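Local structure of inosine-uridine preferring nucleoside hydrolase family protein (Bacillus anthracis, 2C40) at residues Ile60-Ser65 and Val96-Ala101; Thr121-Gly126 and Val248-Phe253; Arg147-Gly152 and Asp192-Glu197. The protein adopts the alpha/beta fold of the nucleoside hydrolase family and binds a calcium ion beside a pocket that holds alpha-D-ribofuranose. All blocks are in the same frame, centred on the assembly; numbering follows the deposited sequence.

Contact 1 of 3, residues Ile60-Ser65 and Val96-Ala101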
# COMPACT_ATOMS: atom_id res chain seq x y z
N ILE A 60 -8.58 23.60 -13.28
CA ILE A 60 -9.53 23.66 -12.15
C ILE A 60 -8.77 23.72 -10.82
O ILE A 60 -7.56 23.57 -10.78
CB ILE A 60 -10.53 22.45 -12.11
CG1 ILE A 60 -9.80 21.11 -12.11
CG2 ILE A 60 -11.48 22.50 -13.30
CD1 ILE A 60 -10.72 19.97 -11.82
N GLU A 61 -9.51 23.96 -9.74
CA GLU A 61 -8.94 24.01 -8.40
C GLU A 61 -9.57 22.97 -7.49
O GLU A 61 -10.70 22.56 -7.70
CB GLU A 61 -9.05 25.43 -7.85
CG GLU A 61 -8.44 26.45 -8.85
CD GLU A 61 -8.37 27.86 -8.32
OE1 GLU A 61 -8.98 28.16 -7.25
OE2 GLU A 61 -7.71 28.68 -9.02
N VAL A 62 -8.82 22.58 -6.47
CA VAL A 62 -9.27 21.61 -5.47
C VAL A 62 -9.42 22.35 -4.14
O VAL A 62 -8.46 22.95 -3.66
CB VAL A 62 -8.29 20.41 -5.34
CG1 VAL A 62 -8.81 19.35 -4.41
CG2 VAL A 62 -8.03 19.78 -6.70
N ALA A 63 -10.63 22.32 -3.56
CA ALA A 63 -10.88 22.93 -2.28
C ALA A 63 -10.79 21.92 -1.15
O ALA A 63 -11.21 20.77 -1.27
CB ALA A 63 -12.25 23.57 -2.27
N ALA A 64 -10.27 22.39 -0.02
CA ALA A 64 -10.20 21.63 1.20
C ALA A 64 -11.39 21.90 2.10
O ALA A 64 -11.68 23.06 2.41
CB ALA A 64 -8.87 22.01 1.94
N SER A 65 -12.06 20.82 2.54
CA SER A 65 -13.12 20.92 3.53
C SER A 65 -12.60 21.28 4.91
O SER A 65 -11.45 21.00 5.23
CB SER A 65 -13.87 19.59 3.65
OG SER A 65 -14.87 19.67 4.62
N VAL A 96 3.52 20.74 -8.58
CA VAL A 96 2.06 20.66 -8.48
C VAL A 96 1.52 22.00 -8.94
O VAL A 96 1.78 23.05 -8.33
CB VAL A 96 1.61 20.36 -7.04
CG1 VAL A 96 0.13 20.16 -6.99
CG2 VAL A 96 2.32 19.11 -6.51
N VAL A 97 0.77 21.97 -10.04
CA VAL A 97 0.32 23.19 -10.69
C VAL A 97 -1.08 23.59 -10.26
O VAL A 97 -1.35 24.77 -10.10
CB VAL A 97 0.44 23.03 -12.22
CG1 VAL A 97 -0.23 24.21 -12.99
CG2 VAL A 97 1.91 22.88 -12.60
N THR A 98 -2.00 22.63 -10.08
CA THR A 98 -3.38 23.01 -9.79
C THR A 98 -3.44 23.55 -8.36
O THR A 98 -2.77 23.05 -7.44
CB THR A 98 -4.48 21.90 -10.05
OG1 THR A 98 -5.01 21.40 -8.82
CG2 THR A 98 -3.99 20.78 -10.94
N HIS A 99 -4.24 24.58 -8.19
CA HIS A 99 -4.26 25.33 -6.99
C HIS A 99 -5.29 24.82 -6.04
O HIS A 99 -6.36 24.37 -6.43
CB HIS A 99 -4.55 26.79 -7.31
CG HIS A 99 -3.45 27.48 -8.03
ND1 HIS A 99 -3.64 28.16 -9.20
CD2 HIS A 99 -2.14 27.62 -7.72
CE1 HIS A 99 -2.50 28.70 -9.59
NE2 HIS A 99 -1.57 28.38 -8.71
N VAL A 100 -4.96 24.91 -4.76
CA VAL A 100 -5.91 24.84 -3.69
C VAL A 100 -6.82 26.07 -3.78
O VAL A 100 -6.34 27.20 -3.82
CB VAL A 100 -5.18 24.79 -2.34
CG1 VAL A 100 -6.16 24.83 -1.16
CG2 VAL A 100 -4.31 23.49 -2.26
N ALA A 101 -8.13 25.85 -3.80
CA ALA A 101 -9.10 26.95 -3.81
C ALA A 101 -8.97 27.76 -2.49
O ALA A 101 -8.57 27.20 -1.44
CB ALA A 101 -10.50 26.40 -4.02
O HOH W 1 -9.60 25.31 -0.17
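Ile60 meets Thr98 through its carbonyl, O lying 3.6 Å from Thr98 CB. Glu61 comes next, its side chain crossing that of His99 at an angle. Its CG stands anti to the carbonyl carbon (chi1 -53°), and the extended chain beyond carries the carboxylate to the edge of the imidazole of His99, the two planes 85° apart. OE2 sits near the ring plane, 4.1 Å from His99 ND1, too far for a hydrogen bond; an attraction is possible if the histidine is charged. The other oxygen, OE1, rests 3.6 Å from Ala101 CA. Val62 makes the single backbone bridge. Val62 N donates to His99 O (3.0 Å), and Val62 O accepts from Ala101 N (2.9 Å), with Val100 CA close by. Val62 CG2 approaches the Thr98 hydroxyl, OG1, which is buried without a hydrogen-bond partner. Ala63 then closes the row, its CB 3.8 Å from Ala101 CB. The result is a loop fastened along an outermost strand of the sheet. Ala63 is hydrogen-bonded to strand 27-34, Ile52 of helix 41-55 packs on Val62 and Thr98, and His108 of helix 105-115 packs on Ala63 and Ala101.

Contact 2 of 3, residues Thr121-Gly126 and Val248-Phe253; sequences TLLFTG and VLTAAF. With CA (calcium ion), chain C.
Leu123 and Thr250 make the tightest touch between strand and helix, with Leu123 CD2 3.5 Å from Thr250 CG2. The two leucine methyls divide between neighbouring helix residues: CD1 of Leu123 lies 4.1 Å from Ala251 CB. Just past the strand end, Thr125 slides past Thr250 in the opposite sense, CG2 to CG2 at 4.2 Å. The contact is carbon against carbon, mostly methyls, and no hydrogen bond crosses. Thr250 CG2 stands anti to the backbone N and faces the strand, while OG1 bonds the carbonyl of Trp246, one turn earlier, consistent with that bond holding the rotamer. Thr125 O is directed at the calcium ion, 2.5 Å away. A water is bound at the same distance from the ion, and Asp9, Asp14 and Asp247 are further calcium ligands; Asn173 also donates to Thr125 O. Asp247 directly precedes Val248, so strand end and helix meet at one metal site, beside the alpha-D-ribofuranose that touches Thr125. The axes run almost antiparallel, at 170° and 9.1 Å apart. Helix 246-255 packs on the sheet and also touches helix 12-21 through Val248 and helix 296-308 through Phe299, which meets Val248, Leu249 and Ala252.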
# COMPACT_ATOMS: atom_id res chain seq x y z
N THR A 121 -24.65 18.83 -11.77
CA THR A 121 -24.80 17.56 -11.07
C THR A 121 -23.76 17.44 -9.94
O THR A 121 -22.56 17.59 -10.18
CB THR A 121 -24.65 16.37 -12.01
OG1 THR A 121 -25.65 16.44 -13.01
CG2 THR A 121 -24.82 15.01 -11.27
N LEU A 122 -24.22 17.14 -8.73
CA LEU A 122 -23.36 16.91 -7.57
C LEU A 122 -23.06 15.43 -7.42
O LEU A 122 -23.97 14.60 -7.46
CB LEU A 122 -24.03 17.37 -6.29
CG LEU A 122 -24.45 18.81 -6.18
CD1 LEU A 122 -25.09 18.97 -4.80
CD2 LEU A 122 -23.26 19.73 -6.36
N LEU A 123 -21.79 15.12 -7.32
CA LEU A 123 -21.31 13.79 -7.19
C LEU A 123 -20.52 13.75 -5.87
O LEU A 123 -19.49 14.40 -5.75
CB LEU A 123 -20.36 13.50 -8.35
CG LEU A 123 -20.04 12.07 -8.75
CD1 LEU A 123 -18.64 12.01 -9.28
CD2 LEU A 123 -20.27 11.04 -7.71
N PHE A 124 -21.05 13.01 -4.89
CA PHE A 124 -20.41 12.86 -3.60
C PHE A 124 -20.11 11.37 -3.37
O PHE A 124 -21.02 10.50 -3.34
CB PHE A 124 -21.29 13.40 -2.48
CG PHE A 124 -21.25 14.91 -2.32
CD1 PHE A 124 -21.54 15.75 -3.38
CD2 PHE A 124 -20.88 15.49 -1.13
CE1 PHE A 124 -21.49 17.15 -3.26
CE2 PHE A 124 -20.85 16.89 -1.00
CZ PHE A 124 -21.14 17.70 -2.09
N THR A 125 -18.81 11.09 -3.17
CA THR A 125 -18.34 9.78 -2.92
C THR A 125 -17.76 9.57 -1.51
O THR A 125 -17.36 8.46 -1.19
CB THR A 125 -17.37 9.27 -4.02
OG1 THR A 125 -16.17 10.07 -4.10
CG2 THR A 125 -18.07 9.24 -5.34
N GLY A 126 -17.80 10.60 -0.67
CA GLY A 126 -17.64 10.50 0.77
C GLY A 126 -18.95 10.91 1.47
O GLY A 126 -20.01 10.95 0.84
N VAL A 248 -16.37 4.34 -7.76
CA VAL A 248 -16.08 4.32 -9.18
C VAL A 248 -17.40 4.09 -9.94
O VAL A 248 -17.60 4.68 -11.00
CB VAL A 248 -15.02 3.25 -9.54
CG1 VAL A 248 -14.84 3.14 -11.02
CG2 VAL A 248 -13.66 3.60 -8.94
N LEU A 249 -18.27 3.25 -9.40
CA LEU A 249 -19.54 2.96 -9.99
C LEU A 249 -20.46 4.18 -9.91
O LEU A 249 -21.24 4.43 -10.83
CB LEU A 249 -20.20 1.81 -9.27
CG LEU A 249 -21.54 1.24 -9.77
CD1 LEU A 249 -22.65 1.77 -8.94
CD2 LEU A 249 -21.80 1.45 -11.28
N THR A 250 -20.40 4.88 -8.79
CA THR A 250 -21.13 6.13 -8.59
C THR A 250 -20.75 7.15 -9.65
O THR A 250 -21.63 7.76 -10.27
CB THR A 250 -20.87 6.72 -7.18
OG1 THR A 250 -21.16 5.72 -6.17
CG2 THR A 250 -21.70 7.93 -6.92
N ALA A 251 -19.44 7.30 -9.86
CA ALA A 251 -18.88 8.23 -10.86
C ALA A 251 -19.20 7.80 -12.29
O ALA A 251 -19.46 8.65 -13.14
CB ALA A 251 -17.39 8.35 -10.67
N ALA A 252 -19.21 6.48 -12.54
CA ALA A 252 -19.51 5.95 -13.86
C ALA A 252 -21.00 6.11 -14.21
O ALA A 252 -21.36 6.28 -15.37
CB ALA A 252 -19.12 4.51 -13.93
N PHE A 253 -21.86 6.05 -13.20
CA PHE A 253 -23.29 6.25 -13.35
C PHE A 253 -23.60 7.70 -13.78
O PHE A 253 -24.55 7.95 -14.52
CB PHE A 253 -24.04 5.95 -12.04
CG PHE A 253 -25.53 6.07 -12.15
CD1 PHE A 253 -26.26 5.11 -12.80
CD2 PHE A 253 -26.20 7.16 -11.62
CE1 PHE A 253 -27.66 5.24 -12.90
CE2 PHE A 253 -27.57 7.28 -11.75
CZ PHE A 253 -28.29 6.31 -12.36
CA CA C . -15.17 7.38 -0.59
O HOH W 2 -15.92 7.16 1.75

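Contact 3 of 3, residues Arg147-Gly152 and Asp192-Glu197; sequences RLVWMG and DLITLE
Trp150 overlaps Leu193 side by side, both side chains pointing the same way, with the indole CE3 3.4 Å from Leu193 CD2. Gly152, which has no side chain, lays its CA over one face of the indole, 3.6 Å above the plane and offset toward the rim, and its O packs against Leu193 CD2. On the other face of the sheet Val149 CG1 meets Ile194 CD1 at 3.6 Å. Met151 follows on that side: bent at chi2 (-73°) and again at chi3 (128°), it brings CE to 3.3 Å from Ile194 O and to 4.1 Å from Leu196 CD2. Met151 also touches the alpha-D-ribofuranose. The strands are parallel neighbours, joined by four backbone bonds that alternate between them: Asp192 N to Leu148 O, Trp150 N to Asp192 O, Ile194 N to Trp150 O, and Gly152 N to Ile194 O, the last at 142° the least straight. At the start of the pairing Arg147 lays CD 3.4 Å from Asp192 OD2, yet NE stays 4.4 Å from that oxygen, which sits well out of the guanidinium plane. Charge probably adds a weak, undirected attraction. Backbone bonding and apolar packing hold the strands together.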
# COMPACT_ATOMS: atom_id res chain seq x y z
N ARG A 147 -29.09 17.33 -9.86
CA ARG A 147 -29.37 16.23 -8.96
C ARG A 147 -28.10 15.93 -8.17
O ARG A 147 -27.01 16.43 -8.49
CB ARG A 147 -29.83 14.98 -9.75
CG ARG A 147 -28.76 14.48 -10.68
CD ARG A 147 -29.20 13.43 -11.67
NE ARG A 147 -29.19 13.89 -13.06
CZ ARG A 147 -28.12 13.97 -13.89
NH1 ARG A 147 -26.87 13.65 -13.51
NH2 ARG A 147 -28.34 14.38 -15.15
N LEU A 148 -28.28 15.13 -7.13
CA LEU A 148 -27.19 14.59 -6.32
C LEU A 148 -27.07 13.10 -6.68
O LEU A 148 -28.03 12.39 -6.60
CB LEU A 148 -27.55 14.72 -4.82
CG LEU A 148 -26.52 14.72 -3.68
CD1 LEU A 148 -27.11 14.17 -2.34
CD2 LEU A 148 -25.23 14.12 -3.97
N VAL A 149 -25.87 12.67 -7.03
CA VAL A 149 -25.52 11.27 -7.07
C VAL A 149 -24.56 11.01 -5.93
O VAL A 149 -23.53 11.61 -5.83
CB VAL A 149 -24.92 10.84 -8.43
CG1 VAL A 149 -24.77 9.31 -8.51
CG2 VAL A 149 -25.83 11.34 -9.57
N TRP A 150 -24.95 10.09 -5.06
CA TRP A 150 -24.24 9.82 -3.83
C TRP A 150 -24.04 8.32 -3.62
O TRP A 150 -24.97 7.51 -3.76
CB TRP A 150 -24.99 10.45 -2.65
CG TRP A 150 -24.32 10.30 -1.30
CD1 TRP A 150 -23.00 10.57 -0.97
CD2 TRP A 150 -24.95 9.84 -0.11
NE1 TRP A 150 -22.79 10.30 0.35
CE2 TRP A 150 -23.96 9.85 0.91
CE3 TRP A 150 -26.25 9.41 0.20
CZ2 TRP A 150 -24.22 9.45 2.22
CZ3 TRP A 150 -26.52 9.00 1.50
CH2 TRP A 150 -25.50 9.01 2.50
N MET A 151 -22.81 7.99 -3.25
CA MET A 151 -22.47 6.72 -2.67
C MET A 151 -22.78 6.76 -1.18
O MET A 151 -22.09 7.39 -0.37
CB MET A 151 -20.98 6.40 -2.90
CG MET A 151 -20.65 4.87 -2.69
SD MET A 151 -20.64 4.25 -0.97
CE MET A 151 -21.73 2.87 -1.10
N GLY A 152 -23.82 6.08 -0.80
CA GLY A 152 -24.20 6.00 0.61
C GLY A 152 -25.37 5.05 0.81
O GLY A 152 -26.09 4.69 -0.14
N ASP A 192 -29.98 10.30 -6.63
CA ASP A 192 -29.59 9.00 -7.07
C ASP A 192 -28.61 8.42 -6.01
O ASP A 192 -27.60 9.06 -5.66
CB ASP A 192 -28.95 9.05 -8.46
CG ASP A 192 -29.87 9.67 -9.56
OD1 ASP A 192 -31.12 9.57 -9.49
OD2 ASP A 192 -29.30 10.25 -10.51
N LEU A 193 -28.92 7.22 -5.54
CA LEU A 193 -28.16 6.49 -4.50
C LEU A 193 -27.47 5.28 -5.07
O LEU A 193 -28.14 4.39 -5.60
CB LEU A 193 -29.06 5.87 -3.43
CG LEU A 193 -29.21 6.46 -2.05
CD1 LEU A 193 -29.79 5.42 -1.09
CD2 LEU A 193 -27.89 7.03 -1.54
N ILE A 194 -26.14 5.25 -4.94
CA ILE A 194 -25.39 3.98 -5.07
C ILE A 194 -25.17 3.42 -3.63
O ILE A 194 -24.34 3.91 -2.85
CB ILE A 194 -24.08 4.16 -5.88
CG1 ILE A 194 -24.40 4.44 -7.34
CG2 ILE A 194 -23.20 2.92 -5.80
CD1 ILE A 194 -24.94 5.82 -7.64
N THR A 195 -26.00 2.45 -3.28
CA THR A 195 -25.95 1.77 -1.99
C THR A 195 -24.86 0.70 -1.97
O THR A 195 -24.36 0.30 -3.03
CB THR A 195 -27.29 1.13 -1.67
OG1 THR A 195 -27.55 0.04 -2.60
CG2 THR A 195 -28.44 2.19 -1.71
N LEU A 196 -24.53 0.17 -0.79
CA LEU A 196 -23.70 -1.02 -0.74
C LEU A 196 -24.14 -2.14 -1.70
O LEU A 196 -23.26 -2.74 -2.35
CB LEU A 196 -23.59 -1.55 0.68
CG LEU A 196 -22.91 -0.61 1.70
CD1 LEU A 196 -23.03 -1.18 3.13
CD2 LEU A 196 -21.42 -0.34 1.37
N GLU A 197 -25.46 -2.41 -1.78
CA GLU A 197 -26.02 -3.54 -2.58
C GLU A 197 -25.92 -3.29 -4.08
O GLU A 197 -25.93 -4.24 -4.85
CB GLU A 197 -27.55 -3.72 -2.42
CG GLU A 197 -28.14 -3.80 -1.07
CD GLU A 197 -28.33 -2.44 -0.44
OE1 GLU A 197 -29.46 -1.91 -0.43
OE2 GLU A 197 -27.34 -1.94 0.05

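Contacts 2 and 3 are buried, close to the centre of the chain, 7 Å apart between centres and directly touching: strands 120-124 and 145-151 are sheet neighbours, and helix 246-255 packs on both, Thr250 reaching Met151. Contact 1 belongs to the same sheet but lies at its outermost strand, 25 Å from contact 3 between centres and partly open to solvent. Chemistry follows place. Contact 1 relies on a single backbone bridge with a charged side chain beside it, contact 2 on carbon-to-carbon packing, with Thr125 O on the calcium ion, and contact 3 on a regular parallel strand pair with mainly apolar side chains on both faces and a distant Arg147-Asp192 charge pair at its start.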